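Local coordinates for protein glucose-1-phosphate uridylyltransferase (Sphingomonas elodea, PDB 2UX8) that probably catalyses the transfer of a uridylyl group from UTP to glucose 1-phosphate, giving UDP-glucose and diphosphate, and binds glucose 1-phosphate in its pocket, at residues Pro36-Gln49 and Phe65-Phe78. Residues are numbered along the deposited sequence; the frame is centred on the assembly and turned at random.
Sequences PKEMLPVVDRPLIQ and FVTGRGKSALEDHF
P36, M39 and I48 pack against L74 in a buried, mostly apolar contact with a polar pair at each end. It lies in the nucleotidyltransferase domain, where the turn 37-39 and the start of helix 47-57 meet helix 72-77, which follows parallel strand 62-67. L74 sits in the middle of the apolar part: its CD1 is 3.7 Å from P36 CB and also meets M39 CG, while its CG lies 3.5 Å from I48 CD1. That same I48 methyl reaches the edge of the F78 ring at CE1. M39, bent at chi2 and chi3, sets its CE against A73 and the CB of H77.

At one end, H77 NE2 gives a hydrogen bond of 2.7 Å to Q49 OE1, in the carbonyl plane on a lone pair and close to the imidazole plane. The ring gets there with its CG anti to the backbone N (chi1 -180°), and P46 CG lies over one face, toward its rim, in a CH-pi contact 4.0 Å from the centroid. The Q49 amide is held from its other end too, NE2 binding D53 and the carbonyl of G100. Were H77 an alanine, Q49 OE1 would probably lose its donor and P46 the ring it packs on.

At the other end, K71 NZ forms a salt bridge to E38 OE1 (3.3 Å), whose hydrogen bond is weak, binds the carbonyl of G23 and shares a water with K37 N. The buried ammonium is thus met by a carboxylate, a backbone carbonyl and a water, which probably offsets the cost of burying its charge.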
loop_
_atom_site.group_PDB
_atom_site.type_symbol
_atom_site.label_atom_id
_atom_site.label_comp_id
_atom_site.label_asym_id
_atom_site.label_seq_id
_atom_site.Cartn_x
_atom_site.Cartn_y
_atom_site.Cartn_z
ATOM N N PRO C 36 -11.310 4.384 1.369
ATOM C CA PRO C 36 -11.561 5.802 1.132
ATOM C C PRO C 36 -13.060 6.001 0.886
ATOM O O PRO C 36 -13.703 5.218 0.175
ATOM C CB PRO C 36 -10.731 6.098 -0.108
ATOM C CG PRO C 36 -9.610 5.094 -0.020
ATOM C CD PRO C 36 -10.307 3.851 0.438
ATOM N N LYS C 37 -13.613 7.032 1.509
ATOM C CA LYS C 37 -15.015 7.385 1.369
ATOM C C LYS C 37 -15.341 7.590 -0.108
ATOM O O LYS C 37 -16.408 7.214 -0.585
ATOM C CB LYS C 37 -15.246 8.674 2.155
ATOM C CG LYS C 37 -16.457 9.467 1.765
ATOM C CD LYS C 37 -17.721 8.807 2.244
ATOM C CE LYS C 37 -18.912 9.711 2.001
ATOM N NZ LYS C 37 -18.816 11.012 2.741
ATOM N N GLU C 38 -14.390 8.178 -0.823
ATOM C CA GLU C 38 -14.554 8.468 -2.234
ATOM C C GLU C 38 -14.669 7.215 -3.089
ATOM O O GLU C 38 -14.994 7.289 -4.272
ATOM C CB GLU C 38 -13.383 9.324 -2.732
ATOM C CG GLU C 38 -13.189 10.654 -2.002
ATOM C CD GLU C 38 -12.285 10.546 -0.775
ATOM O OE1 GLU C 38 -11.567 9.540 -0.651
ATOM O OE2 GLU C 38 -12.274 11.478 0.058
ATOM N N MET C 39 -14.397 6.065 -2.490
ATOM C CA MET C 39 -14.461 4.811 -3.211
ATOM C C MET C 39 -15.768 4.068 -2.988
ATOM O O MET C 39 -15.991 3.028 -3.598
ATOM C CB MET C 39 -13.298 3.917 -2.810
ATOM C CG MET C 39 -11.957 4.403 -3.263
ATOM S SD MET C 39 -11.850 4.405 -5.030
ATOM C CE MET C 39 -11.800 2.680 -5.365
ATOM N N LEU C 40 -16.628 4.582 -2.112
ATOM C CA LEU C 40 -17.910 3.924 -1.887
ATOM C C LEU C 40 -18.631 3.919 -3.220
ATOM O O LEU C 40 -18.614 4.905 -3.960
ATOM C CB LEU C 40 -18.745 4.645 -0.827
ATOM C CG LEU C 40 -18.198 4.584 0.603
ATOM C CD1 LEU C 40 -19.259 5.060 1.577
ATOM C CD2 LEU C 40 -17.804 3.164 0.943
ATOM N N PRO C 41 -19.264 2.797 -3.553
ATOM C CA PRO C 41 -19.979 2.674 -4.828
ATOM C C PRO C 41 -21.419 3.126 -4.882
ATOM O O PRO C 41 -22.179 2.907 -3.937
ATOM C CB PRO C 41 -19.879 1.187 -5.127
ATOM C CG PRO C 41 -20.018 0.588 -3.733
ATOM C CD PRO C 41 -19.176 1.502 -2.855
ATOM N N VAL C 42 -21.794 3.771 -5.982
ATOM C CA VAL C 42 -23.180 4.108 -6.113
ATOM C C VAL C 42 -23.881 2.933 -6.773
ATOM O O VAL C 42 -25.004 2.797 -6.583
ATOM C CB VAL C 42 -23.473 5.404 -6.870
ATOM C CG1 VAL C 42 -24.948 5.449 -7.244
ATOM C CG2 VAL C 42 -23.195 6.590 -5.961
ATOM N N VAL C 43 -23.309 2.070 -7.562
ATOM C CA VAL C 43 -24.130 0.928 -7.971
ATOM C C VAL C 43 -23.012 0.004 -8.314
ATOM O O VAL C 43 -22.851 -1.073 -7.765
ATOM C CB VAL C 43 -24.997 1.191 -9.231
ATOM C CG1 VAL C 43 -25.450 -0.125 -9.804
ATOM C CG2 VAL C 43 -26.231 2.013 -8.878
ATOM N N ASP C 44 -22.189 0.487 -9.217
ATOM C CA ASP C 44 -21.052 -0.283 -9.631
ATOM C C ASP C 44 -19.853 0.583 -9.922
ATOM O O ASP C 44 -18.854 0.100 -10.440
ATOM C CB ASP C 44 -21.395 -1.159 -10.833
ATOM C CG ASP C 44 -22.077 -0.399 -11.927
ATOM O OD1 ASP C 44 -22.377 0.777 -11.713
ATOM O OD2 ASP C 44 -22.321 -0.972 -13.000
ATOM N N ARG C 45 -19.955 1.867 -9.600
ATOM C CA ARG C 45 -18.834 2.773 -9.784
ATOM C C ARG C 45 -18.637 3.571 -8.508
ATOM O O ARG C 45 -19.600 3.903 -7.817
ATOM C CB ARG C 45 -19.061 3.767 -10.934
ATOM C CG ARG C 45 -20.170 3.422 -11.884
ATOM C CD ARG C 45 -20.149 4.342 -13.082
ATOM N NE ARG C 45 -19.328 3.810 -14.159
ATOM C CZ ARG C 45 -18.526 4.551 -14.909
ATOM N NH1 ARG C 45 -18.441 5.841 -14.684
ATOM N NH2 ARG C 45 -17.821 4.019 -15.891
ATOM N N PRO C 46 -17.380 3.882 -8.172
ATOM C CA PRO C 46 -17.095 4.658 -6.965
ATOM C C PRO C 46 -17.373 6.135 -7.206
ATOM O O PRO C 46 -17.249 6.614 -8.334
ATOM C CB PRO C 46 -15.614 4.392 -6.734
ATOM C CG PRO C 46 -15.081 4.210 -8.133
ATOM C CD PRO C 46 -16.139 3.358 -8.770
ATOM N N LEU C 47 -17.734 6.855 -6.147
ATOM C CA LEU C 47 -18.010 8.286 -6.228
ATOM C C LEU C 47 -17.034 9.098 -7.091
ATOM O O LEU C 47 -17.480 9.903 -7.902
ATOM C CB LEU C 47 -18.070 8.873 -4.817
ATOM C CG LEU C 47 -19.269 8.404 -3.990
ATOM C CD1 LEU C 47 -19.064 8.745 -2.534
ATOM C CD2 LEU C 47 -20.532 9.053 -4.529
ATOM N N ILE C 48 -15.721 8.911 -6.939
ATOM C CA ILE C 48 -14.780 9.679 -7.772
ATOM C C ILE C 48 -14.913 9.353 -9.243
ATOM O O ILE C 48 -14.678 10.221 -10.089
ATOM C CB ILE C 48 -13.303 9.416 -7.464
ATOM C CG1 ILE C 48 -13.185 8.261 -6.495
ATOM C CG2 ILE C 48 -12.613 10.691 -7.015
ATOM C CD1 ILE C 48 -12.093 7.319 -6.890
ATOM N N GLN C 49 -15.245 8.097 -9.552
ATOM C CA GLN C 49 -15.401 7.700 -10.941
ATOM C C GLN C 49 -16.461 8.604 -11.572
ATOM O O GLN C 49 -16.215 9.214 -12.617
ATOM C CB GLN C 49 -15.811 6.235 -11.043
ATOM C CG GLN C 49 -15.861 5.724 -12.464
ATOM C CD GLN C 49 -14.545 5.881 -13.172
ATOM O OE1 GLN C 49 -13.577 5.200 -12.852
ATOM N NE2 GLN C 49 -14.494 6.791 -14.143
ATOM N N PHE C 65 -5.700 15.146 -8.231
ATOM C CA PHE C 65 -6.211 14.640 -6.956
ATOM C C PHE C 65 -5.341 15.094 -5.800
ATOM O O PHE C 65 -4.130 14.893 -5.823
ATOM C CB PHE C 65 -6.201 13.100 -6.915
ATOM C CG PHE C 65 -7.238 12.434 -7.773
ATOM C CD1 PHE C 65 -7.899 13.121 -8.786
ATOM C CD2 PHE C 65 -7.519 11.082 -7.596
ATOM C CE1 PHE C 65 -8.815 12.468 -9.608
ATOM C CE2 PHE C 65 -8.440 10.426 -8.426
ATOM C CZ PHE C 65 -9.082 11.124 -9.427
ATOM N N VAL C 66 -5.947 15.709 -4.792
ATOM C CA VAL C 66 -5.191 16.096 -3.610
ATOM C C VAL C 66 -5.660 15.083 -2.559
ATOM O O VAL C 66 -6.765 15.184 -2.023
ATOM C CB VAL C 66 -5.445 17.592 -3.226
ATOM C CG1 VAL C 66 -6.601 18.118 -3.980
ATOM C CG2 VAL C 66 -5.636 17.751 -1.734
ATOM N N THR C 67 -4.810 14.079 -2.322
ATOM C CA THR C 67 -5.099 12.968 -1.413
ATOM C C THR C 67 -4.587 12.988 0.008
ATOM O O THR C 67 -3.868 13.886 0.444
ATOM C CB THR C 67 -4.598 11.641 -1.981
ATOM O OG1 THR C 67 -3.397 11.874 -2.720
ATOM C CG2 THR C 67 -5.637 10.995 -2.856
ATOM N N GLY C 68 -4.971 11.930 0.711
ATOM C CA GLY C 68 -4.583 11.737 2.089
ATOM C C GLY C 68 -3.682 10.528 2.234
ATOM O O GLY C 68 -3.118 10.016 1.256
ATOM N N ARG C 69 -3.585 10.044 3.464
ATOM C CA ARG C 69 -2.718 8.937 3.766
ATOM C C ARG C 69 -3.139 7.528 3.387
ATOM O O ARG C 69 -2.408 6.875 2.684
ATOM C CB ARG C 69 -2.326 9.005 5.228
ATOM C CG ARG C 69 -0.883 8.648 5.404
ATOM C CD ARG C 69 -0.256 9.429 6.520
ATOM N NE ARG C 69 -0.285 10.858 6.254
ATOM C CZ ARG C 69 -0.922 11.725 7.021
ATOM N NH1 ARG C 69 -1.567 11.283 8.073
ATOM N NH2 ARG C 69 -0.901 13.020 6.764
ATOM N N GLY C 70 -4.280 7.023 3.819
ATOM C CA GLY C 70 -4.616 5.661 3.407
ATOM C C GLY C 70 -5.459 5.545 2.138
ATOM O O GLY C 70 -6.443 4.811 2.116
ATOM N N LYS C 71 -5.072 6.222 1.062
ATOM C CA LYS C 71 -5.891 6.174 -0.134
ATOM C C LYS C 71 -5.258 5.694 -1.429
ATOM O O LYS C 71 -5.432 6.319 -2.478
ATOM C CB LYS C 71 -6.517 7.550 -0.331
ATOM C CG LYS C 71 -7.274 7.990 0.900
ATOM C CD LYS C 71 -7.702 9.432 0.822
ATOM C CE LYS C 71 -8.538 9.793 2.042
ATOM N NZ LYS C 71 -9.764 8.962 2.106
ATOM N N SER C 72 -4.562 4.564 -1.368
ATOM C CA SER C 72 -3.914 4.007 -2.552
ATOM C C SER C 72 -4.948 3.522 -3.569
ATOM O O SER C 72 -4.719 3.558 -4.784
ATOM C CB SER C 72 -3.034 2.822 -2.166
ATOM O OG SER C 72 -2.527 2.975 -0.860
ATOM N N ALA C 73 -6.078 3.049 -3.062
ATOM C CA ALA C 73 -7.140 2.546 -3.917
ATOM C C ALA C 73 -7.538 3.567 -4.978
ATOM O O ALA C 73 -7.790 3.221 -6.130
ATOM C CB ALA C 73 -8.343 2.174 -3.069
ATOM N N LEU C 74 -7.589 4.831 -4.586
ATOM C CA LEU C 74 -7.954 5.879 -5.512
ATOM C C LEU C 74 -6.953 5.938 -6.635
ATOM O O LEU C 74 -7.299 6.225 -7.775
ATOM C CB LEU C 74 -7.978 7.226 -4.803
ATOM C CG LEU C 74 -9.340 7.906 -4.729
ATOM C CD1 LEU C 74 -9.962 7.699 -3.363
ATOM C CD2 LEU C 74 -9.150 9.378 -4.991
ATOM N N GLU C 75 -5.703 5.663 -6.300
ATOM C CA GLU C 75 -4.632 5.714 -7.280
ATOM C C GLU C 75 -4.646 4.504 -8.208
ATOM O O GLU C 75 -4.496 4.629 -9.424
ATOM C CB GLU C 75 -3.302 5.802 -6.550
ATOM C CG GLU C 75 -2.287 6.649 -7.256
ATOM C CD GLU C 75 -1.132 7.002 -6.363
ATOM O OE1 GLU C 75 -1.356 7.069 -5.135
ATOM O OE2 GLU C 75 -0.017 7.224 -6.885
ATOM N N ASP C 76 -4.840 3.332 -7.621
ATOM C CA ASP C 76 -4.860 2.106 -8.392
ATOM C C ASP C 76 -6.064 2.026 -9.310
ATOM O O ASP C 76 -5.980 1.492 -10.419
ATOM C CB ASP C 76 -4.845 0.908 -7.456
ATOM C CG ASP C 76 -3.589 0.848 -6.627
ATOM O OD1 ASP C 76 -2.527 1.241 -7.146
ATOM O OD2 ASP C 76 -3.651 0.401 -5.466
ATOM N N HIS C 77 -7.180 2.569 -8.843
ATOM C CA HIS C 77 -8.400 2.549 -9.621
ATOM C C HIS C 77 -8.240 3.189 -11.000
ATOM O O HIS C 77 -8.879 2.759 -11.956
ATOM C CB HIS C 77 -9.517 3.262 -8.865
ATOM C CG HIS C 77 -10.814 3.277 -9.604
ATOM N ND1 HIS C 77 -11.689 2.211 -9.593
ATOM C CD2 HIS C 77 -11.355 4.201 -10.433
ATOM C CE1 HIS C 77 -12.714 2.478 -10.383
ATOM N NE2 HIS C 77 -12.535 3.677 -10.906
ATOM N N PHE C 78 -7.392 4.208 -11.103
ATOM C CA PHE C 78 -7.210 4.892 -12.374
ATOM C C PHE C 78 -5.946 4.510 -13.114
ATOM O O PHE C 78 -5.420 5.284 -13.908
ATOM C CB PHE C 78 -7.251 6.408 -12.176
ATOM C CG PHE C 78 -8.585 6.922 -11.721
ATOM C CD1 PHE C 78 -8.876 7.048 -10.370
ATOM C CD2 PHE C 78 -9.568 7.253 -12.651
ATOM C CE1 PHE C 78 -10.135 7.497 -9.942
ATOM C CE2 PHE C 78 -10.824 7.699 -12.239
ATOM C CZ PHE C 78 -11.109 7.822 -10.879
HETATM O O HOH W 1 -12.225 8.654 3.560
#